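Local coordinates for protein thiamine-monophosphate kinase (Aquifex aeolicus, PDB 1VQV) that probably catalyses the ATP-dependent phosphorylation of thiamine monophosphate to thiamine diphosphate, the active form of vitamin B1, in the last step of its synthesis, at residues B[67-72]-B[130-135]; B[158-163]-B[183-188]; B[196-201]-B[264-269]; B[227-232]-B[289-294]. All blocks are in the same frame, centred on the assembly; numbering follows the deposited sequence.

Contact 1: B[67-72]-B[130-135]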
loop_
_atom_site.group_PDB
_atom_site.type_symbol
_atom_site.label_atom_id
_atom_site.label_comp_id
_atom_site.label_asym_id
_atom_site.label_seq_id
_atom_site.Cartn_x
_atom_site.Cartn_y
_atom_site.Cartn_z
ATOM N N VAL B 67 -8.483 3.074 -10.285
ATOM C CA VAL B 67 -8.701 1.659 -10.057
ATOM C C VAL B 67 -9.128 1.435 -8.610
ATOM O O VAL B 67 -10.083 0.703 -8.343
ATOM C CB VAL B 67 -7.440 0.827 -10.364
ATOM C CG1 VAL B 67 -7.696 -0.639 -10.063
ATOM C CG2 VAL B 67 -7.064 0.986 -11.827
ATOM N N ASN B 68 -8.442 2.071 -7.669
ATOM C CA ASN B 68 -8.799 1.897 -6.272
ATOM C C ASN B 68 -10.167 2.442 -5.935
ATOM O O ASN B 68 -10.869 1.889 -5.094
ATOM C CB ASN B 68 -7.767 2.547 -5.360
ATOM C CG ASN B 68 -6.603 1.657 -5.116
ATOM O OD1 ASN B 68 -6.761 0.448 -5.037
ATOM N ND2 ASN B 68 -5.425 2.235 -4.986
ATOM N N VAL B 69 -10.543 3.533 -6.591
ATOM C CA VAL B 69 -11.839 4.159 -6.358
ATOM C C VAL B 69 -12.981 3.256 -6.847
ATOM O O VAL B 69 -14.037 3.193 -6.230
ATOM C CB VAL B 69 -11.914 5.543 -7.071
ATOM C CG1 VAL B 69 -13.298 6.133 -6.922
ATOM C CG2 VAL B 69 -10.877 6.494 -6.489
ATOM N N SER B 70 -12.750 2.550 -7.948
ATOM C CA SER B 70 -13.746 1.660 -8.522
ATOM C C SER B 70 -14.120 0.484 -7.634
ATOM O O SER B 70 -15.189 -0.095 -7.795
ATOM C CB SER B 70 -13.273 1.137 -9.874
ATOM O OG SER B 70 -13.392 2.148 -10.857
ATOM N N ASP B 71 -13.227 0.132 -6.713
ATOM C CA ASP B 71 -13.457 -0.957 -5.778
ATOM C C ASP B 71 -14.230 -0.449 -4.579
ATOM O O ASP B 71 -15.142 -1.123 -4.091
ATOM C CB ASP B 71 -12.134 -1.532 -5.307
ATOM C CG ASP B 71 -11.381 -2.203 -6.412
ATOM O OD1 ASP B 71 -11.981 -3.084 -7.072
ATOM O OD2 ASP B 71 -10.195 -1.845 -6.620
ATOM N N VAL B 72 -13.834 0.726 -4.094
ATOM C CA VAL B 72 -14.504 1.365 -2.971
ATOM C C VAL B 72 -15.935 1.664 -3.402
ATOM O O VAL B 72 -16.882 1.455 -2.654
ATOM C CB VAL B 72 -13.848 2.715 -2.594
ATOM C CG1 VAL B 72 -14.668 3.406 -1.515
ATOM C CG2 VAL B 72 -12.416 2.499 -2.118
ATOM N N VAL B 130 -0.736 1.672 -4.951
ATOM C CA VAL B 130 -1.637 2.627 -4.323
ATOM C C VAL B 130 -2.477 2.024 -3.203
ATOM O O VAL B 130 -2.881 0.853 -3.249
ATOM C CB VAL B 130 -2.594 3.228 -5.370
ATOM C CG1 VAL B 130 -2.573 4.736 -5.292
ATOM C CG2 VAL B 130 -2.211 2.746 -6.753
ATOM N N PHE B 131 -2.747 2.852 -2.204
ATOM C CA PHE B 131 -3.530 2.444 -1.053
ATOM C C PHE B 131 -4.642 3.451 -0.880
ATOM O O PHE B 131 -4.409 4.652 -0.899
ATOM C CB PHE B 131 -2.631 2.426 0.186
ATOM C CG PHE B 131 -3.356 2.205 1.494
ATOM C CD1 PHE B 131 -4.070 1.024 1.738
ATOM C CD2 PHE B 131 -3.244 3.148 2.523
ATOM C CE1 PHE B 131 -4.653 0.785 2.991
ATOM C CE2 PHE B 131 -3.820 2.921 3.774
ATOM C CZ PHE B 131 -4.523 1.740 4.012
ATOM N N LEU B 132 -5.853 2.960 -0.691
ATOM C CA LEU B 132 -6.970 3.857 -0.535
ATOM C C LEU B 132 -7.916 3.449 0.561
ATOM O O LEU B 132 -8.289 2.282 0.682
ATOM C CB LEU B 132 -7.733 3.945 -1.841
ATOM C CG LEU B 132 -8.958 4.848 -1.843
ATOM C CD1 LEU B 132 -8.551 6.286 -1.654
ATOM C CD2 LEU B 132 -9.672 4.684 -3.160
ATOM N N VAL B 133 -8.307 4.432 1.357
ATOM C CA VAL B 133 -9.243 4.191 2.427
ATOM C C VAL B 133 -10.528 4.937 2.125
ATOM O O VAL B 133 -10.488 6.105 1.735
ATOM C CB VAL B 133 -8.709 4.680 3.751
ATOM C CG1 VAL B 133 -9.716 4.361 4.840
ATOM C CG2 VAL B 133 -7.368 4.034 4.030
ATOM N N GLY B 134 -11.662 4.255 2.298
ATOM C CA GLY B 134 -12.959 4.868 2.046
ATOM C C GLY B 134 -14.015 4.476 3.072
ATOM O O GLY B 134 -14.084 3.330 3.498
ATOM N N GLU B 135 -14.847 5.426 3.474
ATOM C CA GLU B 135 -15.894 5.155 4.454
ATOM C C GLU B 135 -17.194 4.683 3.775
ATOM O O GLU B 135 -17.373 4.871 2.575
ATOM C CB GLU B 135 -16.150 6.415 5.289
ATOM C CG GLU B 135 -16.189 7.674 4.452
ATOM C CD GLU B 135 -16.630 8.913 5.224
ATOM O OE1 GLU B 135 -16.113 9.131 6.352
ATOM O OE2 GLU B 135 -17.487 9.676 4.689
#
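In the N-terminal, PurM-like part of the kinase, a helix lies on the sheet that holds strand 127-136, and Leu132 of that strand is the residue against which Asn68, Val69 and Val72 of helix 57-73 pack. Leu132 CG is anti to the backbone N (chi1 179°), which carries CD2 up to the helix, 3.6 Å from Asn68 CB. The Val72 side chain crosses that of Leu132 at about a right angle, its CG2 lying 3.7 Å from Leu132 CD2. Helix and strand run nearly the same way, their segment axes 31° apart, and the same helix turn presents the magnesium ligand Asp71 to one side. Glycine suits position 134, because a beta carbon there would run into Val72 CG1, which lies 4.2 Å from Gly134 CA. Asn68 extends the contact with a weak bond, ND2 to Val130 O at 3.4 Å, though the place of ND2 is less sure; its OD1 is weakly bonded to Thr41 OG1. Across the strand, Phe131 points away from the helix and stacks on Phe131 of the second subunit.

Contact 2: B[158-163]-B[183-188]. With PO4 (phosphate ion), chain F.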
loop_
_atom_site.group_PDB
_atom_site.type_symbol
_atom_site.label_atom_id
_atom_site.label_comp_id
_atom_site.label_asym_id
_atom_site.label_seq_id
_atom_site.Cartn_x
_atom_site.Cartn_y
_atom_site.Cartn_z
ATOM N N GLY B 158 -16.360 -4.656 -22.667
ATOM C CA GLY B 158 -15.429 -5.019 -23.721
ATOM C C GLY B 158 -14.499 -3.916 -24.185
ATOM O O GLY B 158 -13.432 -4.181 -24.743
ATOM N N ASP B 159 -14.891 -2.671 -23.941
ATOM C CA ASP B 159 -14.100 -1.513 -24.364
ATOM C C ASP B 159 -12.633 -1.524 -23.947
ATOM O O ASP B 159 -11.754 -1.342 -24.784
ATOM C CB ASP B 159 -14.779 -0.226 -23.881
ATOM C CG ASP B 159 -16.189 -0.079 -24.433
ATOM O OD1 ASP B 159 -17.076 -0.865 -24.053
ATOM O OD2 ASP B 159 -16.410 0.812 -25.266
ATOM N N SER B 160 -12.366 -1.736 -22.665
ATOM C CA SER B 160 -10.992 -1.765 -22.168
ATOM C C SER B 160 -10.139 -2.807 -22.925
ATOM O O SER B 160 -8.990 -2.553 -23.270
ATOM C CB SER B 160 -11.015 -2.049 -20.660
ATOM O OG SER B 160 -9.744 -1.912 -20.056
ATOM N N ARG B 161 -10.706 -3.968 -23.213
ATOM C CA ARG B 161 -9.958 -5.006 -23.921
ATOM C C ARG B 161 -9.560 -4.648 -25.347
ATOM O O ARG B 161 -8.462 -4.974 -25.794
ATOM C CB ARG B 161 -10.751 -6.313 -23.947
ATOM C CG ARG B 161 -10.197 -7.344 -24.910
ATOM C CD ARG B 161 -10.812 -8.700 -24.650
ATOM N NE ARG B 161 -10.689 -9.588 -25.798
ATOM C CZ ARG B 161 -10.897 -10.898 -25.747
ATOM N NH1 ARG B 161 -11.233 -11.475 -24.598
ATOM N NH2 ARG B 161 -10.774 -11.633 -26.847
ATOM N N ALA B 162 -10.468 -4.008 -26.072
ATOM C CA ALA B 162 -10.191 -3.622 -27.444
ATOM C C ALA B 162 -9.113 -2.530 -27.438
ATOM O O ALA B 162 -8.257 -2.479 -28.330
ATOM C CB ALA B 162 -11.481 -3.125 -28.124
ATOM N N GLY B 163 -9.160 -1.672 -26.415
ATOM C CA GLY B 163 -8.195 -0.593 -26.269
ATOM C C GLY B 163 -6.782 -1.077 -25.981
ATOM O O GLY B 163 -5.813 -0.532 -26.516
ATOM N N GLN B 183 -8.798 5.244 -24.565
ATOM C CA GLN B 183 -8.992 6.113 -23.431
ATOM C C GLN B 183 -9.725 5.387 -22.302
ATOM O O GLN B 183 -9.411 5.580 -21.133
ATOM C CB GLN B 183 -9.724 7.386 -23.896
ATOM C CG GLN B 183 -8.895 8.153 -24.960
ATOM C CD GLN B 183 -9.443 9.530 -25.370
ATOM O OE1 GLN B 183 -8.781 10.276 -26.116
ATOM N NE2 GLN B 183 -10.642 9.869 -24.891
ATOM N N ARG B 184 -10.679 4.525 -22.650
ATOM C CA ARG B 184 -11.438 3.766 -21.654
ATOM C C ARG B 184 -10.545 2.804 -20.883
ATOM O O ARG B 184 -10.840 2.419 -19.744
ATOM C CB ARG B 184 -12.567 2.983 -22.339
ATOM C CG ARG B 184 -13.878 3.762 -22.411
ATOM C CD ARG B 184 -14.762 3.390 -23.590
ATOM N NE ARG B 184 -15.617 4.531 -23.923
ATOM C CZ ARG B 184 -16.279 4.687 -25.066
ATOM N NH1 ARG B 184 -16.213 3.769 -26.020
ATOM N NH2 ARG B 184 -16.976 5.793 -25.268
ATOM N N HIS B 185 -9.443 2.423 -21.509
ATOM C CA HIS B 185 -8.515 1.501 -20.889
ATOM C C HIS B 185 -7.396 2.241 -20.174
ATOM O O HIS B 185 -6.926 1.805 -19.132
ATOM C CB HIS B 185 -7.955 0.558 -21.953
ATOM C CG HIS B 185 -6.860 -0.331 -21.460
ATOM N ND1 HIS B 185 -5.530 -0.000 -21.575
ATOM C CD2 HIS B 185 -6.897 -1.537 -20.849
ATOM C CE1 HIS B 185 -4.789 -0.965 -21.058
ATOM N NE2 HIS B 185 -5.595 -1.910 -20.611
ATOM N N LEU B 186 -6.991 3.376 -20.724
ATOM C CA LEU B 186 -5.908 4.152 -20.135
ATOM C C LEU B 186 -6.360 5.132 -19.051
ATOM O O LEU B 186 -5.740 5.236 -17.994
ATOM C CB LEU B 186 -5.151 4.909 -21.235
ATOM C CG LEU B 186 -3.639 4.684 -21.291
ATOM C CD1 LEU B 186 -3.368 3.203 -21.264
ATOM C CD2 LEU B 186 -3.061 5.299 -22.556
ATOM N N ARG B 187 -7.440 5.852 -19.324
ATOM C CA ARG B 187 -7.977 6.835 -18.394
ATOM C C ARG B 187 -9.427 6.513 -18.059
ATOM O O ARG B 187 -10.319 7.296 -18.371
ATOM C CB ARG B 187 -7.905 8.240 -19.011
ATOM C CG ARG B 187 -6.940 9.194 -18.334
ATOM C CD ARG B 187 -7.293 10.678 -18.564
ATOM N NE ARG B 187 -8.558 11.041 -17.919
ATOM C CZ ARG B 187 -8.767 12.180 -17.262
ATOM N NH1 ARG B 187 -7.800 13.075 -17.148
ATOM N NH2 ARG B 187 -9.955 12.439 -16.735
ATOM N N PRO B 188 -9.684 5.358 -17.423
ATOM C CA PRO B 188 -11.066 5.007 -17.079
ATOM C C PRO B 188 -11.627 5.913 -15.986
ATOM O O PRO B 188 -10.871 6.535 -15.257
ATOM C CB PRO B 188 -10.947 3.558 -16.626
ATOM C CG PRO B 188 -9.579 3.514 -16.019
ATOM C CD PRO B 188 -8.752 4.301 -16.995
HETATM P P PO4 F . -5.225 13.524 -20.145
HETATM O O1 PO4 F . -6.443 14.302 -20.496
HETATM O O2 PO4 F . -5.113 12.343 -21.036
HETATM O O3 PO4 F . -4.020 14.384 -20.309
HETATM O O4 PO4 F . -5.319 13.064 -18.732
#
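Asp159 OD2 has two partners: Arg184 NH1, in a salt bridge at 3.1 Å with a bent, weak hydrogen bond (127°), and Ser237 OG. The other oxygen, OD1, is bonded to Thr156 OG1, which helps fix the carboxylate. Carboxylate and guanidinium planes stand 79° apart, so the pair meets through one nitrogen and one oxygen. Arg184 gets there on a chain extended from CG to NE, whose CD lies 3.6 Å from Asp159 CB. Were Arg184 replaced by an alanine, Asp159 OD2 would probably lose its cationic mate and the aliphatic side of Asp159 would be uncovered. One residue on, the helices 159-168 and 176-186 come very close, Ser160 CA to His185 CA being 4.3 Å. With CG anti to the backbone N (chi1 173°), the His185 ring turns an edge to Ser160 OG. Glycine suits position 163, where a beta carbon would sit tightly against His185 CB. Arg187, just past the helix, binds a phosphate, probably from the crystallisation liquor, NH1 to O4 at 2.9 Å. Arg184 and Asp159 probably offset each other's charge at the edge of an otherwise buried helix junction, with Glu239 as a further, long and weak partner of the arginine.

Contact 3: B[196-201]-B[264-269]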
loop_
_atom_site.group_PDB
_atom_site.type_symbol
_atom_site.label_atom_id
_atom_site.label_comp_id
_atom_site.label_asym_id
_atom_site.label_seq_id
_atom_site.Cartn_x
_atom_site.Cartn_y
_atom_site.Cartn_z
ATOM N N LYS B 196 -24.682 6.406 -4.479
ATOM C CA LYS B 196 -26.009 6.506 -3.866
ATOM C C LYS B 196 -26.904 5.315 -4.214
ATOM O O LYS B 196 -27.548 4.729 -3.346
ATOM C CB LYS B 196 -26.685 7.793 -4.317
ATOM C CG LYS B 196 -25.873 9.031 -4.031
ATOM C CD LYS B 196 -25.671 9.219 -2.534
ATOM C CE LYS B 196 -25.135 10.606 -2.240
ATOM N NZ LYS B 196 -26.061 11.637 -2.770
ATOM N N HIS B 197 -26.934 4.955 -5.491
ATOM C CA HIS B 197 -27.765 3.849 -5.919
ATOM C C HIS B 197 -27.347 2.528 -5.308
ATOM O O HIS B 197 -28.185 1.768 -4.846
ATOM C CB HIS B 197 -27.760 3.712 -7.445
ATOM C CG HIS B 197 -28.714 2.675 -7.945
ATOM N ND1 HIS B 197 -30.068 2.903 -8.051
ATOM C CD2 HIS B 197 -28.520 1.377 -8.285
ATOM C CE1 HIS B 197 -30.669 1.791 -8.433
ATOM N NE2 HIS B 197 -29.752 0.851 -8.581
ATOM N N ILE B 198 -26.048 2.254 -5.308
ATOM C CA ILE B 198 -25.541 0.991 -4.770
ATOM C C ILE B 198 -25.619 0.889 -3.244
ATOM O O ILE B 198 -25.919 -0.182 -2.707
ATOM C CB ILE B 198 -24.084 0.762 -5.205
ATOM C CG1 ILE B 198 -24.004 0.708 -6.735
ATOM C CG2 ILE B 198 -23.556 -0.516 -4.589
ATOM C CD1 ILE B 198 -24.764 -0.437 -7.372
ATOM N N GLN B 199 -25.340 2.003 -2.568
ATOM C CA GLN B 199 -25.370 2.078 -1.109
ATOM C C GLN B 199 -26.818 2.121 -0.638
ATOM O O GLN B 199 -27.083 2.381 0.536
ATOM C CB GLN B 199 -24.645 3.354 -0.594
ATOM C CG GLN B 199 -25.490 4.667 -0.634
ATOM C CD GLN B 199 -24.790 5.929 -0.047
ATOM O OE1 GLN B 199 -23.715 6.347 -0.501
ATOM N NE2 GLN B 199 -25.425 6.543 0.950
ATOM N N LYS B 200 -27.753 1.853 -1.542
ATOM C CA LYS B 200 -29.166 1.934 -1.197
ATOM C C LYS B 200 -30.068 0.873 -1.795
ATOM O O LYS B 200 -31.113 0.563 -1.229
ATOM C CB LYS B 200 -29.690 3.310 -1.604
ATOM C CG LYS B 200 -31.190 3.511 -1.488
ATOM C CD LYS B 200 -31.583 4.137 -0.154
ATOM C CE LYS B 200 -32.975 4.742 -0.249
ATOM N NZ LYS B 200 -33.032 5.669 -1.414
ATOM N N TYR B 201 -29.675 0.306 -2.928
ATOM C CA TYR B 201 -30.526 -0.681 -3.568
ATOM C C TYR B 201 -29.881 -1.996 -3.931
ATOM O O TYR B 201 -30.574 -2.976 -4.194
ATOM C CB TYR B 201 -31.165 -0.070 -4.819
ATOM C CG TYR B 201 -32.261 0.921 -4.509
ATOM C CD1 TYR B 201 -32.121 2.274 -4.812
ATOM C CD2 TYR B 201 -33.430 0.504 -3.867
ATOM C CE1 TYR B 201 -33.121 3.184 -4.475
ATOM C CE2 TYR B 201 -34.425 1.396 -3.531
ATOM C CZ TYR B 201 -34.269 2.727 -3.830
ATOM O OH TYR B 201 -35.239 3.614 -3.457
ATOM N N LEU B 264 -19.736 -1.638 -12.898
ATOM C CA LEU B 264 -20.359 -2.338 -11.784
ATOM C C LEU B 264 -21.244 -3.504 -12.194
ATOM O O LEU B 264 -21.902 -3.462 -13.228
ATOM C CB LEU B 264 -21.200 -1.361 -10.976
ATOM C CG LEU B 264 -20.434 -0.218 -10.333
ATOM C CD1 LEU B 264 -21.401 0.799 -9.797
ATOM C CD2 LEU B 264 -19.543 -0.773 -9.218
ATOM N N LEU B 265 -21.242 -4.550 -11.373
ATOM C CA LEU B 265 -22.090 -5.720 -11.588
ATOM C C LEU B 265 -22.810 -5.848 -10.254
ATOM O O LEU B 265 -22.202 -6.228 -9.258
ATOM C CB LEU B 265 -21.263 -6.968 -11.861
ATOM C CG LEU B 265 -22.054 -8.273 -11.927
ATOM C CD1 LEU B 265 -23.072 -8.220 -13.034
ATOM C CD2 LEU B 265 -21.103 -9.425 -12.153
ATOM N N PHE B 266 -24.095 -5.498 -10.235
ATOM C CA PHE B 266 -24.881 -5.519 -9.013
ATOM C C PHE B 266 -26.220 -6.202 -9.198
ATOM O O PHE B 266 -26.595 -6.529 -10.309
ATOM C CB PHE B 266 -25.083 -4.077 -8.505
ATOM C CG PHE B 266 -25.710 -3.124 -9.522
ATOM C CD1 PHE B 266 -26.992 -2.607 -9.324
ATOM C CD2 PHE B 266 -25.013 -2.720 -10.662
ATOM C CE1 PHE B 266 -27.566 -1.701 -10.244
ATOM C CE2 PHE B 266 -25.582 -1.820 -11.582
ATOM C CZ PHE B 266 -26.860 -1.314 -11.367
ATOM N N THR B 267 -26.938 -6.442 -8.108
ATOM C CA THR B 267 -28.245 -7.075 -8.205
ATOM C C THR B 267 -29.243 -6.478 -7.236
ATOM O O THR B 267 -28.897 -6.082 -6.120
ATOM C CB THR B 267 -28.217 -8.585 -7.912
ATOM O OG1 THR B 267 -28.121 -8.792 -6.500
ATOM C CG2 THR B 267 -27.066 -9.249 -8.603
ATOM N N HIS B 268 -30.489 -6.423 -7.695
ATOM C CA HIS B 268 -31.615 -5.937 -6.919
ATOM C C HIS B 268 -32.915 -6.086 -7.715
ATOM O O HIS B 268 -32.888 -6.334 -8.924
ATOM C CB HIS B 268 -31.384 -4.485 -6.454
ATOM C CG HIS B 268 -31.250 -3.478 -7.561
ATOM N ND1 HIS B 268 -32.163 -3.366 -8.588
ATOM C CD2 HIS B 268 -30.384 -2.447 -7.719
ATOM C CE1 HIS B 268 -31.869 -2.306 -9.323
ATOM N NE2 HIS B 268 -30.796 -1.731 -8.814
ATOM N N PRO B 269 -34.077 -5.987 -7.038
ATOM C CA PRO B 269 -35.351 -6.119 -7.760
ATOM C C PRO B 269 -35.478 -5.135 -8.939
ATOM O O PRO B 269 -35.028 -3.988 -8.861
ATOM C CB PRO B 269 -36.407 -5.906 -6.660
ATOM C CG PRO B 269 -35.672 -5.143 -5.588
ATOM C CD PRO B 269 -34.305 -5.772 -5.596
#
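A small aromatic cluster joins helix 195-201 to strand 263-268 of the seven-stranded sheet: His197 from the helix meets Phe266 and His268, which rise from the same side of the strand. The two imidazoles touch rim to rim, His197 NE2 lying 2.8 Å from His268 NE2 in a hydrogen bond that either could donate. Their planes are turned 62° apart. His268 is also held on its other nitrogen, ND1 giving a proton to Pro269 O at 2.9 Å from above the carbonyl plane, so both ring nitrogens have partners. Its CG lies between the backbone N and the carbonyl carbon (chi1 62°), which brings CD2 of the imidazole to the edge of the Phe266 ring. A leucine in place of His268 would probably leave His197 NE2 without its hydrogen-bonding mate and the Pro269 carbonyl without this donor. Phe266 receives Ile198 over one face, where CD1 stands 3.9 Å from the ring centroid in a CH-pi contact. The same branch of Ile198 serves a second neighbour: CG1, the carbon before CD1, packs 4.0 Å from Leu264 CD1. Phe152 of strand 150-153 meets the rings of both Phe266 and His268. Since the histidine bond needs one bare nitrogen facing one N-H, the two rings are unlikely to be both charged, which would suit their buried place.

Contact 4: B[227-232]-B[289-294]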
loop_
_atom_site.group_PDB
_atom_site.type_symbol
_atom_site.label_atom_id
_atom_site.label_comp_id
_atom_site.label_asym_id
_atom_site.label_seq_id
_atom_site.Cartn_x
_atom_site.Cartn_y
_atom_site.Cartn_z
ATOM N N ILE B 227 -26.950 -17.711 -11.492
ATOM C CA ILE B 227 -27.271 -16.549 -12.332
ATOM C C ILE B 227 -27.499 -16.902 -13.800
ATOM O O ILE B 227 -26.825 -17.779 -14.354
ATOM C CB ILE B 227 -26.151 -15.450 -12.235
ATOM C CG1 ILE B 227 -26.255 -14.731 -10.887
ATOM C CG2 ILE B 227 -26.248 -14.454 -13.391
ATOM C CD1 ILE B 227 -25.347 -13.530 -10.749
ATOM N N GLU B 228 -28.450 -16.206 -14.423
ATOM C CA GLU B 228 -28.780 -16.419 -15.827
ATOM C C GLU B 228 -28.674 -15.105 -16.600
ATOM O O GLU B 228 -29.426 -14.158 -16.336
ATOM C CB GLU B 228 -30.206 -16.952 -15.959
ATOM C CG GLU B 228 -30.553 -18.091 -15.014
ATOM C CD GLU B 228 -32.010 -18.515 -15.138
ATOM O OE1 GLU B 228 -32.852 -17.668 -15.537
ATOM O OE2 GLU B 228 -32.304 -19.688 -14.818
ATOM N N ILE B 229 -27.768 -15.074 -17.578
ATOM C CA ILE B 229 -27.527 -13.883 -18.399
ATOM C C ILE B 229 -27.899 -14.097 -19.874
ATOM O O ILE B 229 -27.640 -15.152 -20.444
ATOM C CB ILE B 229 -26.022 -13.477 -18.332
ATOM C CG1 ILE B 229 -25.624 -13.114 -16.895
ATOM C CG2 ILE B 229 -25.739 -12.304 -19.256
ATOM C CD1 ILE B 229 -24.119 -12.899 -16.737
ATOM N N LEU B 230 -28.497 -13.082 -20.488
ATOM C CA LEU B 230 -28.884 -13.135 -21.900
ATOM C C LEU B 230 -27.898 -12.313 -22.732
ATOM O O LEU B 230 -27.861 -11.078 -22.649
ATOM C CB LEU B 230 -30.303 -12.597 -22.077
ATOM C CG LEU B 230 -31.400 -13.406 -21.370
ATOM C CD1 LEU B 230 -32.735 -12.692 -21.551
ATOM C CD2 LEU B 230 -31.466 -14.833 -21.932
ATOM N N SER B 231 -27.096 -13.010 -23.530
ATOM C CA SER B 231 -26.071 -12.374 -24.354
ATOM C C SER B 231 -26.533 -11.159 -25.145
ATOM O O SER B 231 -25.752 -10.231 -25.338
ATOM C CB SER B 231 -25.478 -13.391 -25.326
ATOM O OG SER B 231 -26.362 -13.611 -26.408
ATOM N N GLU B 232 -27.786 -11.163 -25.604
ATOM C CA GLU B 232 -28.313 -10.051 -26.395
ATOM C C GLU B 232 -28.892 -8.893 -25.575
ATOM O O GLU B 232 -29.617 -8.035 -26.094
ATOM C CB GLU B 232 -29.338 -10.564 -27.423
ATOM C CG GLU B 232 -30.573 -11.306 -26.870
ATOM C CD GLU B 232 -31.820 -10.413 -26.766
ATOM O OE1 GLU B 232 -32.052 -9.581 -27.691
ATOM O OE2 GLU B 232 -32.571 -10.555 -25.768
ATOM N N GLU B 289 -26.443 -22.554 -7.707
ATOM C CA GLU B 289 -25.180 -23.106 -8.203
ATOM C C GLU B 289 -24.321 -22.382 -9.252
ATOM O O GLU B 289 -23.226 -21.904 -8.898
ATOM C CB GLU B 289 -25.378 -24.586 -8.570
ATOM C CG GLU B 289 -26.090 -25.326 -7.389
ATOM C CD GLU B 289 -25.357 -26.568 -6.922
ATOM O OE1 GLU B 289 -25.437 -27.555 -7.671
ATOM O OE2 GLU B 289 -24.697 -26.571 -5.854
ATOM N N GLY B 290 -24.756 -22.268 -10.509
ATOM C CA GLY B 290 -23.879 -21.616 -11.484
ATOM C C GLY B 290 -24.378 -20.575 -12.472
ATOM O O GLY B 290 -25.574 -20.262 -12.515
ATOM N N VAL B 291 -23.463 -20.048 -13.292
ATOM C CA VAL B 291 -23.819 -19.012 -14.271
ATOM C C VAL B 291 -24.096 -19.564 -15.667
ATOM O O VAL B 291 -23.390 -20.443 -16.159
ATOM C CB VAL B 291 -22.707 -17.918 -14.362
ATOM C CG1 VAL B 291 -23.140 -16.790 -15.313
ATOM C CG2 VAL B 291 -22.414 -17.363 -12.979
ATOM N N PHE B 292 -25.122 -19.017 -16.307
ATOM C CA PHE B 292 -25.538 -19.460 -17.629
ATOM C C PHE B 292 -25.743 -18.300 -18.629
ATOM O O PHE B 292 -26.221 -17.212 -18.276
ATOM C CB PHE B 292 -26.816 -20.292 -17.472
ATOM C CG PHE B 292 -26.613 -21.565 -16.679
ATOM C CD1 PHE B 292 -26.374 -21.541 -15.300
ATOM C CD2 PHE B 292 -26.590 -22.792 -17.337
ATOM C CE1 PHE B 292 -26.107 -22.729 -14.597
ATOM C CE2 PHE B 292 -26.328 -23.976 -16.652
ATOM C CZ PHE B 292 -26.084 -23.945 -15.279
ATOM N N VAL B 293 -25.379 -18.547 -19.883
ATOM C CA VAL B 293 -25.495 -17.546 -20.930
ATOM C C VAL B 293 -26.345 -18.135 -22.020
ATOM O O VAL B 293 -26.082 -19.248 -22.475
ATOM C CB VAL B 293 -24.105 -17.202 -21.544
ATOM C CG1 VAL B 293 -24.263 -16.144 -22.636
ATOM C CG2 VAL B 293 -23.139 -16.725 -20.450
ATOM N N ASP B 294 -27.360 -17.402 -22.450
ATOM C CA ASP B 294 -28.220 -17.904 -23.507
ATOM C C ASP B 294 -28.680 -19.337 -23.226
ATOM O O ASP B 294 -29.040 -20.079 -24.144
ATOM C CB ASP B 294 -27.480 -17.841 -24.847
ATOM C CG ASP B 294 -27.557 -16.463 -25.487
ATOM O OD1 ASP B 294 -27.367 -15.472 -24.748
ATOM O OD2 ASP B 294 -27.808 -16.369 -26.716
HETATM O O HOH W 1 -29.217 -13.922 -25.741
#
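Phe292 O receives the N-H of Ile229 at 2.7 Å in a nearly straight bond (172°), while Phe292 N gives its proton to Ile227 O at 2.9 Å. One residue of strand 291-293 thus spans two of strand 226-229, the mark of a parallel pair. The ladder goes on with Asp294 N to Ile229 O at 3.0 Å, close to the line of the carbonyl. Each carbonyl of the isoleucines also draws in a CA-H, Val291 CA lying 3.3 Å from Ile227 O. Beyond the strand, Asp294 turns into left-handed backbone angles, and its OD1 takes the N-H and hydroxyl of Ser231 (OG at 2.7 Å), though the place of OD1 is less sure. Ser231 OG lies between the backbone N and the carbonyl carbon (chi1 77°), beside its own N-H, so one serine supplies both donors; a water joins Glu232 N to the same carboxylate oxygen. On one face of the sheet Ile227, Ile229, Val291 and Val293 form the apolar side, Ile229 CD1 reaching 4.3 Å from Val291 CG1. Helix 212-222 covers part of this side, meeting Ile227 and Val291. The other face bears Glu228 and Phe292, both less buried and both partnered by Lys226, through a salt bridge and a cation-pi contact respectively. Main-chain bonds therefore do most of the joining, and the beta-branched residues add greasy bulk where the helix lies.

Contacts 1 and 3 flank the metal site. Contact 1 carries the magnesium ligand Asp71, whose side chain touches that of Asp207, another magnesium ligand; in contact 3 the Leu264 side chain is about 5 Å from that of Asp207. Their nearest atoms are about 5 Å apart. Contact 2 lies near the substrate site: the side chain of Ser160 is about 5 Å from that of Glu260, which binds substrate; the centres of contacts 1 and 2 are 19 Å apart. Contacts 3 and 4 reach the same sheet, with centres 19 Å apart and segments that alternate along the chain. Contact 4 is more remote, its centre 30 Å from that of contact 1, on the other side of the chain's centre.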